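Local atomic coordinates of glyoxylate reductase (Paecilomyces sp. J18, PDB entry 3WNV), a protein that reduces glyoxylate, probably to glycolate with a nicotinamide cofactor held by a Rossmann-type domain, as in related D-2-hydroxyacid dehydrogenases. Residues A[13-18]-A[303-308]; A[160-165]-A[180-185]; A[225-230]-A[250-255]. One frame throughout, in Å; residues are numbered along the deposited sequence.

Contact 1 of 3, residues A[13-18]-A[303-308]; sequences VHARAE and MELLVL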
ATOM      1  N   VAL A  13       6.567   9.254  14.559  1.00 11.82           N
ATOM      2  CA  VAL A  13       7.949   9.594  14.249  1.00 13.11           C
ATOM      3  C   VAL A  13       8.106  11.077  14.024  1.00 16.39           C
ATOM      4  O   VAL A  13       9.051  11.698  14.536  1.00 18.89           O
ATOM      5  CB  VAL A  13       8.428   8.865  12.986  1.00 17.85           C
ATOM      6  CG1 VAL A  13       9.901   9.203  12.706  1.00 15.96           C
ATOM      7  CG2 VAL A  13       8.203   7.354  13.092  1.00 21.51           C
ATOM      8  N   HIS A  14       7.185  11.667  13.270  1.00 14.14           N
ATOM      9  CA  HIS A  14       7.399  13.033  12.792  1.00 14.56           C
ATOM     10  C   HIS A  14       6.492  14.061  13.431  1.00 22.09           C
ATOM     11  O   HIS A  14       6.774  15.254  13.343  1.00 19.26           O
ATOM     12  CB  HIS A  14       7.207  13.121  11.281  1.00 11.95           C
ATOM     13  CG  HIS A  14       8.026  12.140  10.515  1.00 15.21           C
ATOM     14  ND1 HIS A  14       9.379  12.308  10.316  1.00 17.51           N
ATOM     15  CD2 HIS A  14       7.690  10.973   9.915  1.00 15.42           C
ATOM     16  CE1 HIS A  14       9.838  11.281   9.610  1.00 20.41           C
ATOM     17  NE2 HIS A  14       8.836  10.451   9.373  1.00 14.62           N
ATOM     18  N   ALA A  15       5.400  13.611  14.041  1.00 17.56           N
ATOM     19  CA  ALA A  15       4.348  14.531  14.450  1.00 17.21           C
ATOM     20  C   ALA A  15       4.045  14.414  15.934  1.00 17.02           C
ATOM     21  O   ALA A  15       2.893  14.582  16.355  1.00 15.57           O
ATOM     22  CB  ALA A  15       3.120  14.298  13.636  1.00 14.99           C
ATOM     23  N   ARG A  16       5.091  14.151  16.729  1.00 15.37           N
ATOM     24  CA  ARG A  16       4.933  13.999  18.158  1.00 15.52           C
ATOM     25  C   ARG A  16       4.291  15.252  18.770  1.00 16.28           C
ATOM     26  O   ARG A  16       3.477  15.143  19.673  1.00 17.66           O
ATOM     27  CB  ARG A  16       6.278  13.709  18.844  1.00 19.19           C
ATOM     28  CG  ARG A  16       6.767  12.268  18.718  1.00 18.76           C
ATOM     29  CD  ARG A  16       5.870  11.232  19.463  1.00 21.50           C
ATOM     30  NE  ARG A  16       5.534  11.555  20.859  1.00 25.82           N
ATOM     31  CZ  ARG A  16       5.012  10.682  21.732  1.00 27.37           C
ATOM     32  NH1 ARG A  16       4.793   9.422  21.394  1.00 27.80           N
ATOM     33  NH2 ARG A  16       4.724  11.061  22.955  1.00 29.78           N
ATOM     34  N   ALA A  17       4.666  16.441  18.289  1.00 19.98           N
ATOM     35  CA  ALA A  17       4.098  17.690  18.820  1.00 22.40           C
ATOM     36  C   ALA A  17       2.588  17.755  18.675  1.00 20.73           C
ATOM     37  O   ALA A  17       1.891  18.195  19.591  1.00 19.43           O
ATOM     38  CB  ALA A  17       4.717  18.873  18.142  1.00 19.66           C
ATOM     39  N   GLU A  18       2.101  17.298  17.529  1.00 18.92           N
ATOM     40  CA  GLU A  18       0.671  17.319  17.213  1.00 18.09           C
ATOM     41  C   GLU A  18      -0.072  16.300  18.067  1.00 16.24           C
ATOM     42  O   GLU A  18      -1.216  16.537  18.454  1.00 18.24           O
ATOM     43  CB  GLU A  18       0.447  17.064  15.714  1.00 16.19           C
ATOM     44  CG  GLU A  18       0.793  18.287  14.806  1.00 24.04           C
ATOM     45  CD  GLU A  18       2.287  18.510  14.551  1.00 28.27           C
ATOM     46  OE1 GLU A  18       3.129  17.660  14.933  1.00 23.08           O
ATOM     47  OE2 GLU A  18       2.634  19.550  13.931  1.00 35.34           O
ATOM     48  N   MET A 303       1.353  11.878   6.231  1.00 11.41           N
ATOM     49  CA  MET A 303       0.456  10.767   6.609  1.00 12.13           C
ATOM     50  C   MET A 303       0.121  10.846   8.117  1.00 14.34           C
ATOM     51  O   MET A 303      -1.043  10.796   8.488  1.00  9.94           O
ATOM     52  CB  MET A 303       1.071   9.426   6.230  1.00  9.68           C
ATOM     53  CG  MET A 303       1.113   9.098   4.671  1.00 10.89           C
ATOM     54  SD  MET A 303       2.250   7.750   4.459  1.00 13.85           S
ATOM     55  CE  MET A 303       1.162   6.385   4.866  1.00 11.42           C
ATOM     56  N   GLU A 304       1.137  10.943   8.972  1.00  9.78           N
ATOM     57  CA  GLU A 304       0.879  11.188  10.407  1.00  9.13           C
ATOM     58  C   GLU A 304      -0.063  12.360  10.706  1.00 10.75           C
ATOM     59  O   GLU A 304      -0.944  12.222  11.572  1.00 11.36           O
ATOM     60  CB  GLU A 304       2.185  11.310  11.180  1.00 11.44           C
ATOM     61  CG  GLU A 304       2.919  10.000  11.236  1.00 13.16           C
ATOM     62  CD  GLU A 304       4.187  10.028  12.052  1.00 13.29           C
ATOM     63  OE1 GLU A 304       4.732  11.118  12.348  1.00 14.68           O
ATOM     64  OE2 GLU A 304       4.688   8.931  12.365  1.00 14.42           O
ATOM     65  N   LEU A 305       0.152  13.506  10.063  1.00 13.57           N
ATOM     66  CA  LEU A 305      -0.669  14.689  10.315  1.00 17.92           C
ATOM     67  C   LEU A 305      -2.129  14.444   9.937  1.00 13.94           C
ATOM     68  O   LEU A 305      -3.043  14.918  10.631  1.00 14.69           O
ATOM     69  CB  LEU A 305      -0.108  15.925   9.600  1.00 15.92           C
ATOM     70  CG  LEU A 305       1.218  16.446  10.143  1.00 17.81           C
ATOM     71  CD1 LEU A 305       1.717  17.605   9.287  1.00 19.79           C
ATOM     72  CD2 LEU A 305       1.084  16.880  11.583  1.00 15.81           C
ATOM     73  N   LEU A 306      -2.342  13.717   8.834  1.00 12.79           N
ATOM     74  CA  LEU A 306      -3.695  13.357   8.405  1.00 12.74           C
ATOM     75  C   LEU A 306      -4.399  12.473   9.429  1.00 11.17           C
ATOM     76  O   LEU A 306      -5.563  12.684   9.737  1.00 12.64           O
ATOM     77  CB  LEU A 306      -3.677  12.674   7.017  1.00 14.92           C
ATOM     78  CG  LEU A 306      -5.046  12.304   6.415  1.00 13.90           C
ATOM     79  CD1 LEU A 306      -6.007  13.502   6.348  1.00 13.05           C
ATOM     80  CD2 LEU A 306      -4.781  11.728   5.047  1.00 16.38           C
ATOM     81  N   VAL A 307      -3.692  11.496   9.991  1.00 10.53           N
ATOM     82  CA  VAL A 307      -4.281  10.674  11.039  1.00 13.25           C
ATOM     83  C   VAL A 307      -4.626  11.511  12.266  1.00 12.42           C
ATOM     84  O   VAL A 307      -5.698  11.349  12.870  1.00 13.33           O
ATOM     85  CB  VAL A 307      -3.323   9.523  11.446  1.00 10.04           C
ATOM     86  CG1 VAL A 307      -4.023   8.563  12.423  1.00 11.14           C
ATOM     87  CG2 VAL A 307      -2.885   8.752  10.202  1.00 12.53           C
ATOM     88  N   LEU A 308      -3.735  12.441  12.630  1.00 10.88           N
ATOM     89  CA  LEU A 308      -3.928  13.195  13.854  1.00 14.38           C
ATOM     90  C   LEU A 308      -5.057  14.200  13.655  1.00 14.07           C
ATOM     91  O   LEU A 308      -5.769  14.515  14.594  1.00 15.16           O
ATOM     92  CB  LEU A 308      -2.618  13.843  14.322  1.00 15.25           C
ATOM     93  CG  LEU A 308      -1.620  12.788  14.855  1.00 14.76           C
ATOM     94  CD1 LEU A 308      -0.198  13.359  14.933  1.00 20.04           C
ATOM     95  CD2 LEU A 308      -2.045  12.244  16.222  1.00 18.32           C
TER
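E304 reaches V13 and H14 because its CG stands anti to the carbonyl carbon (chi1 -68°) and the chain beyond is extended, carrying the carboxylate straight from helix 297-317 to the turn before helix 16-21. The place is the N-terminal domain, with its five-stranded parallel sheet, to which the C-terminal helix returns after the NAD-binding domain, as in other D-2-hydroxyacid dehydrogenases. The two oxygens divide the turn between them. OE2 of E304 accepts the V13 N-H at 2.9 Å along a nearly straight line (177°), on its syn side and somewhat above the carboxylate plane. OE1 of E304 takes the H14 N-H with its syn lone pair at 2.7 Å. Two consecutive amides thus fix the rotation of the carboxylate, and they would probably steady a negative charge on this buried group. H14 crosses the E304 side chain at about a right angle, with its CB 3.4 Å from E304 OE1, and its NE2 bonds to Q300 one turn earlier on the long helix. Apolar contacts continue along the helix. A15, the N-cap of helix 16-21, presses CB against CD1 of L308 at 3.7 Å. Y55 of strand 51-57 touches E304 and L308. Farther along, the partly exposed E18 folds back at chi2 (78°), laying its CG 3.5 Å from CD2 of L305.

Contact 2 of 3, residues A[160-165]-A[180-185]; sequences LGMGGI and IIYHNR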
ATOM      1  N   LEU A 160      -4.235  -1.796 -13.458  1.00  8.40           N
ATOM      2  CA  LEU A 160      -5.403  -2.450 -12.845  1.00 12.77           C
ATOM      3  C   LEU A 160      -5.706  -1.774 -11.508  1.00 12.51           C
ATOM      4  O   LEU A 160      -4.997  -1.991 -10.556  1.00 12.34           O
ATOM      5  CB  LEU A 160      -5.095  -3.932 -12.625  1.00 11.39           C
ATOM      6  CG  LEU A 160      -6.191  -4.766 -11.944  1.00  9.27           C
ATOM      7  CD1 LEU A 160      -7.415  -4.799 -12.840  1.00 10.16           C
ATOM      8  CD2 LEU A 160      -5.631  -6.148 -11.698  1.00 12.81           C
ATOM      9  N   GLY A 161      -6.779  -0.976 -11.448  1.00  9.02           N
ATOM     10  CA  GLY A 161      -7.121  -0.235 -10.253  1.00 11.09           C
ATOM     11  C   GLY A 161      -6.583   1.165 -10.413  1.00 13.44           C
ATOM     12  O   GLY A 161      -5.541   1.516  -9.888  1.00 18.91           O
ATOM     13  N   MET A 162      -7.302   1.945 -11.205  1.00 20.05           N
ATOM     14  CA  MET A 162      -6.986   3.329 -11.446  1.00 22.60           C
ATOM     15  C   MET A 162      -7.684   4.123 -10.343  1.00 22.99           C
ATOM     16  O   MET A 162      -8.917   4.162 -10.245  1.00 30.39           O
ATOM     17  CB  MET A 162      -7.500   3.720 -12.838  1.00 27.86           C
ATOM     18  CG  MET A 162      -7.543   5.199 -13.115  1.00 28.98           C
ATOM     19  SD  MET A 162      -5.862   5.817 -13.273  1.00 32.10           S
ATOM     20  CE  MET A 162      -5.452   5.211 -14.900  1.00  8.86           C
ATOM     21  N   GLY A 163      -6.876   4.697  -9.469  1.00 26.99           N
ATOM     22  CA  GLY A 163      -7.355   5.461  -8.339  1.00 21.65           C
ATOM     23  C   GLY A 163      -6.391   6.608  -8.198  1.00 16.98           C
ATOM     24  O   GLY A 163      -5.787   7.014  -9.193  1.00 17.54           O
ATOM     25  N   GLY A 164      -6.225   7.110  -6.979  1.00 12.79           N
ATOM     26  CA  GLY A 164      -5.377   8.253  -6.757  1.00 12.20           C
ATOM     27  C   GLY A 164      -3.940   7.944  -7.127  1.00 12.53           C
ATOM     28  O   GLY A 164      -3.267   8.762  -7.780  1.00 14.64           O
ATOM     29  N   ILE A 165      -3.454   6.776  -6.710  1.00 12.66           N
ATOM     30  CA  ILE A 165      -2.077   6.404  -7.034  1.00 10.28           C
ATOM     31  C   ILE A 165      -1.915   6.178  -8.537  1.00 12.86           C
ATOM     32  O   ILE A 165      -0.971   6.679  -9.126  1.00 12.94           O
ATOM     33  CB  ILE A 165      -1.602   5.186  -6.265  1.00 11.20           C
ATOM     34  CG1 ILE A 165      -1.475   5.543  -4.765  1.00 12.81           C
ATOM     35  CG2 ILE A 165      -0.199   4.795  -6.747  1.00 12.70           C
ATOM     36  CD1 ILE A 165      -1.415   4.319  -3.831  1.00 13.68           C
ATOM     37  N   ILE A 180      -1.847   5.172 -22.050  1.00  8.76           N
ATOM     38  CA  ILE A 180      -2.344   4.647 -20.764  1.00  7.63           C
ATOM     39  C   ILE A 180      -3.670   3.928 -20.956  1.00 14.96           C
ATOM     40  O   ILE A 180      -4.604   4.482 -21.545  1.00 15.12           O
ATOM     41  CB  ILE A 180      -2.558   5.753 -19.722  1.00 14.90           C
ATOM     42  CG1 ILE A 180      -1.388   6.733 -19.728  1.00 15.88           C
ATOM     43  CG2 ILE A 180      -2.817   5.146 -18.320  1.00 14.57           C
ATOM     44  CD1 ILE A 180      -0.028   6.085 -19.294  1.00 13.93           C
ATOM     45  N   ILE A 181      -3.748   2.690 -20.485  1.00 10.94           N
ATOM     46  CA  ILE A 181      -5.033   1.981 -20.425  1.00 14.38           C
ATOM     47  C   ILE A 181      -5.283   1.498 -19.001  1.00 15.17           C
ATOM     48  O   ILE A 181      -4.350   1.348 -18.209  1.00 14.29           O
ATOM     49  CB  ILE A 181      -5.126   0.782 -21.404  1.00 15.33           C
ATOM     50  CG1 ILE A 181      -4.027  -0.256 -21.098  1.00 11.27           C
ATOM     51  CG2 ILE A 181      -5.010   1.277 -22.839  1.00 14.36           C
ATOM     52  CD1 ILE A 181      -4.164  -1.550 -21.985  1.00 13.66           C
ATOM     53  N   TYR A 182      -6.538   1.226 -18.671  1.00 11.74           N
ATOM     54  CA  TYR A 182      -6.839   0.773 -17.320  1.00  8.09           C
ATOM     55  C   TYR A 182      -8.102  -0.051 -17.250  1.00 11.59           C
ATOM     56  O   TYR A 182      -8.989   0.032 -18.109  1.00 13.35           O
ATOM     57  CB  TYR A 182      -6.968   1.963 -16.359  1.00  8.54           C
ATOM     58  CG  TYR A 182      -8.351   2.608 -16.400  1.00 11.38           C
ATOM     59  CD1 TYR A 182      -8.706   3.490 -17.429  1.00 15.13           C
ATOM     60  CD2 TYR A 182      -9.294   2.347 -15.408  1.00 12.64           C
ATOM     61  CE1 TYR A 182      -9.994   4.083 -17.481  1.00 16.84           C
ATOM     62  CE2 TYR A 182     -10.565   2.952 -15.448  1.00 15.02           C
ATOM     63  CZ  TYR A 182     -10.895   3.815 -16.479  1.00 16.93           C
ATOM     64  OH  TYR A 182     -12.158   4.402 -16.488  1.00 20.13           O
ATOM     65  N   HIS A 183      -8.196  -0.827 -16.176  1.00 12.46           N
ATOM     66  CA  HIS A 183      -9.423  -1.548 -15.873  1.00 11.86           C
ATOM     67  C   HIS A 183      -9.762  -1.414 -14.396  1.00 13.08           C
ATOM     68  O   HIS A 183      -8.943  -1.710 -13.517  1.00 12.76           O
ATOM     69  CB  HIS A 183      -9.325  -3.030 -16.226  1.00 10.34           C
ATOM     70  CG  HIS A 183     -10.567  -3.794 -15.864  1.00 15.23           C
ATOM     71  ND1 HIS A 183     -11.748  -3.651 -16.561  1.00 17.64           N
ATOM     72  CD2 HIS A 183     -10.840  -4.627 -14.825  1.00 19.79           C
ATOM     73  CE1 HIS A 183     -12.683  -4.409 -16.003  1.00 19.04           C
ATOM     74  NE2 HIS A 183     -12.164  -4.999 -14.948  1.00 20.28           N
ATOM     75  N   ASN A 184     -10.970  -0.941 -14.144  1.00 12.96           N
ATOM     76  CA  ASN A 184     -11.561  -0.986 -12.816  1.00 14.21           C
ATOM     77  C   ASN A 184     -12.845  -1.755 -13.024  1.00 17.32           C
ATOM     78  O   ASN A 184     -13.312  -1.856 -14.154  1.00 16.84           O
ATOM     79  CB  ASN A 184     -11.918   0.425 -12.340  1.00 13.49           C
ATOM     80  CG  ASN A 184     -10.716   1.218 -11.917  1.00 15.86           C
ATOM     81  OD1 ASN A 184      -9.558   0.868 -12.253  1.00 14.03           O
ATOM     82  ND2 ASN A 184     -10.968   2.290 -11.151  1.00 18.72           N
ATOM     83  N   ARG A 185     -13.461  -2.256 -11.953  1.00 19.00           N
ATOM     84  CA  ARG A 185     -14.754  -2.915 -12.107  1.00 17.56           C
ATOM     85  C   ARG A 185     -15.766  -1.984 -12.806  1.00 17.53           C
ATOM     86  O   ARG A 185     -16.542  -2.424 -13.664  1.00 21.39           O
ATOM     87  CB  ARG A 185     -15.288  -3.338 -10.746  1.00 20.96           C
ATOM     88  CG  ARG A 185     -16.799  -3.346 -10.708  1.00 26.74           C
ATOM     89  CD  ARG A 185     -17.360  -3.965  -9.445  1.00 35.49           C
ATOM     90  NE  ARG A 185     -16.651  -3.589  -8.228  1.00 44.99           N
ATOM     91  CZ  ARG A 185     -15.930  -4.430  -7.485  1.00 49.64           C
ATOM     92  NH1 ARG A 185     -15.814  -5.713  -7.820  1.00 49.33           N
ATOM     93  NH2 ARG A 185     -15.326  -3.981  -6.398  1.00 53.53           N
TER
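M162 lies against Y182 and shares two hydrogen bonds with N184, in the turn of a Rossmann beta-alpha-beta unit formed by strand 156-160, helix 164-175 and strand 179-183. G161 and G163 fit the GxGxxG pattern of that turn, which in relatives lies beside the dinucleotide. Along the M162 side chain, CB touches CD2 of Y182 at 3.4 Å. CG, anti to the backbone N (chi1 166°), lies over one face of the Y182 ring, offset toward its rim. The chain then bends about the CB-CG and CG-SD bonds, which turns CE back to 3.9 Å from CB of Y182 and 4.3 Å from CG2 of I180. The far end of the tyrosine is held elsewhere, its OH bonding to E193. Where the strand pairing ends, N184 takes over with its side-chain amide: OD1 receives the M162 N-H at 2.7 Å (173°), in the carbonyl plane and on a lone pair, while ND2 gives a 2.9 Å bond to M162 O, which lies almost in the amide plane. Both bonds together fix the rotation of that amide, which meets the backbone of M162 edge-on; an alanine here would probably leave N and O of M162 without these mates and the glycine turn freer to shift. L160 and H183 form a parallel bridge beside it, and G161 N donates to H183 O at 3.1 Å.

Contact 3 of 3, residues A[225-230]-A[250-255]; sequences IGEKEL and EKALVR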
ATOM      1  N   ILE A 225      -3.689 -11.850 -10.017  1.00 12.52           N
ATOM      2  CA  ILE A 225      -2.772 -12.217 -11.108  1.00  9.74           C
ATOM      3  C   ILE A 225      -2.120 -13.563 -10.764  1.00 15.50           C
ATOM      4  O   ILE A 225      -1.220 -13.635  -9.953  1.00 11.98           O
ATOM      5  CB  ILE A 225      -1.699 -11.103 -11.318  1.00 12.81           C
ATOM      6  CG1 ILE A 225      -2.397  -9.743 -11.486  1.00 12.20           C
ATOM      7  CG2 ILE A 225      -0.747 -11.416 -12.501  1.00 11.96           C
ATOM      8  CD1 ILE A 225      -3.173  -9.648 -12.754  1.00 19.41           C
ATOM      9  N   GLY A 226      -2.632 -14.644 -11.335  1.00 15.09           N
ATOM     10  CA  GLY A 226      -2.011 -15.934 -11.151  1.00 16.40           C
ATOM     11  C   GLY A 226      -1.619 -16.510 -12.506  1.00 17.52           C
ATOM     12  O   GLY A 226      -1.495 -15.762 -13.468  1.00 12.82           O
ATOM     13  N   GLU A 227      -1.424 -17.826 -12.570  1.00 19.94           N
ATOM     14  CA  GLU A 227      -0.894 -18.471 -13.782  1.00 20.03           C
ATOM     15  C   GLU A 227      -1.696 -18.122 -15.003  1.00 17.35           C
ATOM     16  O   GLU A 227      -1.129 -17.826 -16.069  1.00 16.30           O
ATOM     17  CB  GLU A 227      -0.984 -19.981 -13.641  1.00 24.24           C
ATOM     18  CG  GLU A 227       0.092 -20.634 -12.843  1.00 33.41           C
ATOM     19  CD  GLU A 227       0.178 -22.109 -13.186  1.00 41.89           C
ATOM     20  OE1 GLU A 227      -0.489 -22.514 -14.165  1.00 44.46           O
ATOM     21  OE2 GLU A 227       0.903 -22.847 -12.490  1.00 43.70           O
ATOM     22  N   LYS A 228      -3.018 -18.207 -14.855  1.00 18.40           N
ATOM     23  CA  LYS A 228      -3.960 -17.972 -15.960  1.00 22.07           C
ATOM     24  C   LYS A 228      -3.767 -16.566 -16.525  1.00 22.88           C
ATOM     25  O   LYS A 228      -3.722 -16.374 -17.748  1.00 17.10           O
ATOM     26  CB  LYS A 228      -5.425 -18.118 -15.494  1.00 24.66           C
ATOM     27  CG  LYS A 228      -6.234 -19.240 -16.160  1.00 39.43           C
ATOM     28  CD  LYS A 228      -7.741 -18.886 -16.236  1.00 43.77           C
ATOM     29  CE  LYS A 228      -8.093 -18.112 -17.528  1.00 45.98           C
ATOM     30  NZ  LYS A 228      -7.577 -18.761 -18.810  1.00 42.85           N
ATOM     31  N   GLU A 229      -3.665 -15.576 -15.635  1.00 18.91           N
ATOM     32  CA  GLU A 229      -3.533 -14.189 -16.056  1.00 14.05           C
ATOM     33  C   GLU A 229      -2.181 -13.876 -16.674  1.00 11.52           C
ATOM     34  O   GLU A 229      -2.086 -13.113 -17.633  1.00 12.94           O
ATOM     35  CB  GLU A 229      -3.779 -13.256 -14.863  1.00 11.85           C
ATOM     36  CG  GLU A 229      -5.244 -13.251 -14.379  1.00 15.15           C
ATOM     37  CD  GLU A 229      -5.655 -14.534 -13.685  1.00 20.73           C
ATOM     38  OE1 GLU A 229      -4.782 -15.224 -13.075  1.00 13.40           O
ATOM     39  OE2 GLU A 229      -6.854 -14.870 -13.760  1.00 25.34           O
ATOM     40  N   LEU A 230      -1.121 -14.464 -16.134  1.00 11.92           N
ATOM     41  CA  LEU A 230       0.202 -14.264 -16.689  1.00 14.30           C
ATOM     42  C   LEU A 230       0.230 -14.806 -18.113  1.00 14.37           C
ATOM     43  O   LEU A 230       0.897 -14.237 -18.994  1.00 14.28           O
ATOM     44  CB  LEU A 230       1.248 -14.987 -15.834  1.00 16.26           C
ATOM     45  CG  LEU A 230       1.413 -14.340 -14.453  1.00 15.15           C
ATOM     46  CD1 LEU A 230       2.169 -15.253 -13.515  1.00 14.36           C
ATOM     47  CD2 LEU A 230       2.119 -12.959 -14.548  1.00 14.42           C
ATOM     48  N   GLU A 250       3.025 -15.171  -6.298  1.00 13.75           N
ATOM     49  CA  GLU A 250       4.444 -14.877  -6.518  1.00 14.56           C
ATOM     50  C   GLU A 250       5.169 -16.101  -7.061  1.00 11.78           C
ATOM     51  O   GLU A 250       6.118 -15.985  -7.844  1.00 15.06           O
ATOM     52  CB  GLU A 250       5.074 -14.393  -5.205  1.00 13.57           C
ATOM     53  CG  GLU A 250       6.397 -13.655  -5.379  1.00 15.53           C
ATOM     54  CD  GLU A 250       6.756 -12.884  -4.097  1.00 18.32           C
ATOM     55  OE1 GLU A 250       5.991 -11.946  -3.781  1.00 16.76           O
ATOM     56  OE2 GLU A 250       7.758 -13.221  -3.385  1.00 18.41           O
ATOM     57  N   LYS A 251       4.716 -17.285  -6.682  1.00 13.76           N
ATOM     58  CA  LYS A 251       5.364 -18.494  -7.204  1.00 22.49           C
ATOM     59  C   LYS A 251       5.081 -18.625  -8.693  1.00 17.81           C
ATOM     60  O   LYS A 251       5.951 -19.003  -9.465  1.00 17.68           O
ATOM     61  CB  LYS A 251       4.926 -19.751  -6.456  1.00 21.22           C
ATOM     62  CG  LYS A 251       5.599 -19.933  -5.109  1.00 20.09           C
ATOM     63  CD  LYS A 251       5.017 -21.132  -4.424  1.00 29.08           C
ATOM     64  CE  LYS A 251       5.511 -21.217  -2.992  1.00 39.95           C
ATOM     65  NZ  LYS A 251       4.773 -22.254  -2.218  1.00 47.87           N
ATOM     66  N   ALA A 252       3.873 -18.263  -9.110  1.00 13.10           N
ATOM     67  CA  ALA A 252       3.548 -18.266 -10.539  1.00 15.39           C
ATOM     68  C   ALA A 252       4.296 -17.188 -11.322  1.00 14.33           C
ATOM     69  O   ALA A 252       4.685 -17.382 -12.487  1.00 13.31           O
ATOM     70  CB  ALA A 252       2.037 -18.098 -10.741  1.00 15.92           C
ATOM     71  N   LEU A 253       4.492 -16.046 -10.691  1.00 15.06           N
ATOM     72  CA  LEU A 253       5.260 -14.962 -11.280  1.00 10.45           C
ATOM     73  C   LEU A 253       6.697 -15.442 -11.517  1.00 14.07           C
ATOM     74  O   LEU A 253       7.283 -15.198 -12.595  1.00 13.82           O
ATOM     75  CB  LEU A 253       5.215 -13.747 -10.340  1.00 11.75           C
ATOM     76  CG  LEU A 253       6.172 -12.622 -10.772  1.00 10.91           C
ATOM     77  CD1 LEU A 253       5.662 -11.974 -12.007  1.00 10.93           C
ATOM     78  CD2 LEU A 253       6.297 -11.606  -9.614  1.00 12.52           C
ATOM     79  N   VAL A 254       7.264 -16.148 -10.535  1.00 12.86           N
ATOM     80  CA  VAL A 254       8.630 -16.682 -10.704  1.00 13.78           C
ATOM     81  C   VAL A 254       8.709 -17.654 -11.895  1.00 16.52           C
ATOM     82  O   VAL A 254       9.616 -17.559 -12.742  1.00 16.18           O
ATOM     83  CB  VAL A 254       9.152 -17.341  -9.409  1.00 13.74           C
ATOM     84  CG1 VAL A 254      10.432 -18.190  -9.713  1.00 20.28           C
ATOM     85  CG2 VAL A 254       9.464 -16.256  -8.345  1.00 12.81           C
ATOM     86  N   ARG A 255       7.760 -18.586 -11.994  1.00 16.74           N
ATOM     87  CA  ARG A 255       7.761 -19.479 -13.153  1.00 14.61           C
ATOM     88  C   ARG A 255       7.648 -18.744 -14.498  1.00 21.55           C
ATOM     89  O   ARG A 255       8.201 -19.183 -15.505  1.00 19.33           O
ATOM     90  CB  ARG A 255       6.635 -20.520 -13.036  1.00 16.59           C
ATOM     91  CG  ARG A 255       6.721 -21.354 -11.762  1.00 21.56           C
ATOM     92  CD  ARG A 255       5.796 -22.567 -11.817  1.00 24.50           C
ATOM     93  NE  ARG A 255       4.379 -22.196 -11.759  1.00 27.90           N
ATOM     94  CZ  ARG A 255       3.681 -22.014 -10.631  1.00 31.24           C
ATOM     95  NH1 ARG A 255       4.259 -22.147  -9.445  1.00 25.01           N
ATOM     96  NH2 ARG A 255       2.391 -21.702 -10.685  1.00 31.41           N
TER
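L230 and A252 form the close-packed half of this contact between helix 227-232 and helix 250-259. CD1 of L230 lies 3.5 Å from A252 O and 4.0 Å from A252 CB, so one leucine branch rests on both the backbone and the side chain of a helical turn. The small methyl of A252 lets the helices come close: the CA atoms of E227 and A252 are 5.5 Å apart, and CG of E227 sits 3.8 Å from A252 CB. L253 adds a looser touch, its CD1 being 4.5 Å from CD2 of L230. All three apolar residues are buried. The other half faces solvent and is held by charge. OE2 of E227 meets NH2 of R255 at 2.6 Å, a salt bridge whose hydrogen bond is weak because the N-H points well off the oxygen (128°). The carboxylate and guanidinium planes are turned 68° apart, so the groups are not paired flat through two bonds. R255 bends at chi3 (-69°), which folds the guanidinium back until one face lies over CA of A252. The start of helix 227-232 is tied separately: OE1 of E229 accepts the N-H of G226, the N-cap residue, at 2.8 Å. Beneath the two helices runs strand 237-241 of the NAD-binding domain's parallel sheet, where I239 touches both L230 and L253; I225 packs on F211 and L213 of strand 210-213, and helix 278-281 meets helix 250-259 through L280 against V254.

How the contacts relate
Contact 1 belongs to the N-terminal domain and closes the chain over 284 residues, with the other two nested inside that span. Contacts 2 and 3 follow one another in the NAD-binding domain, at different parts of one parallel sheet; their nearest atoms are about 4 Å apart without touching. Contacts 1 and 3 lie on opposite sides of the chain's centre, about 39 Å between the centres of the contacts. Contact 2 is the nearest to that centre. Contacts 1 and 2 are partly buried: a single buried carboxylate accepting two backbone N-H groups marks the first, a side-chain amide that both accepts and donates the second. Contact 3 pairs a buried apolar part with an exposed, charged edge.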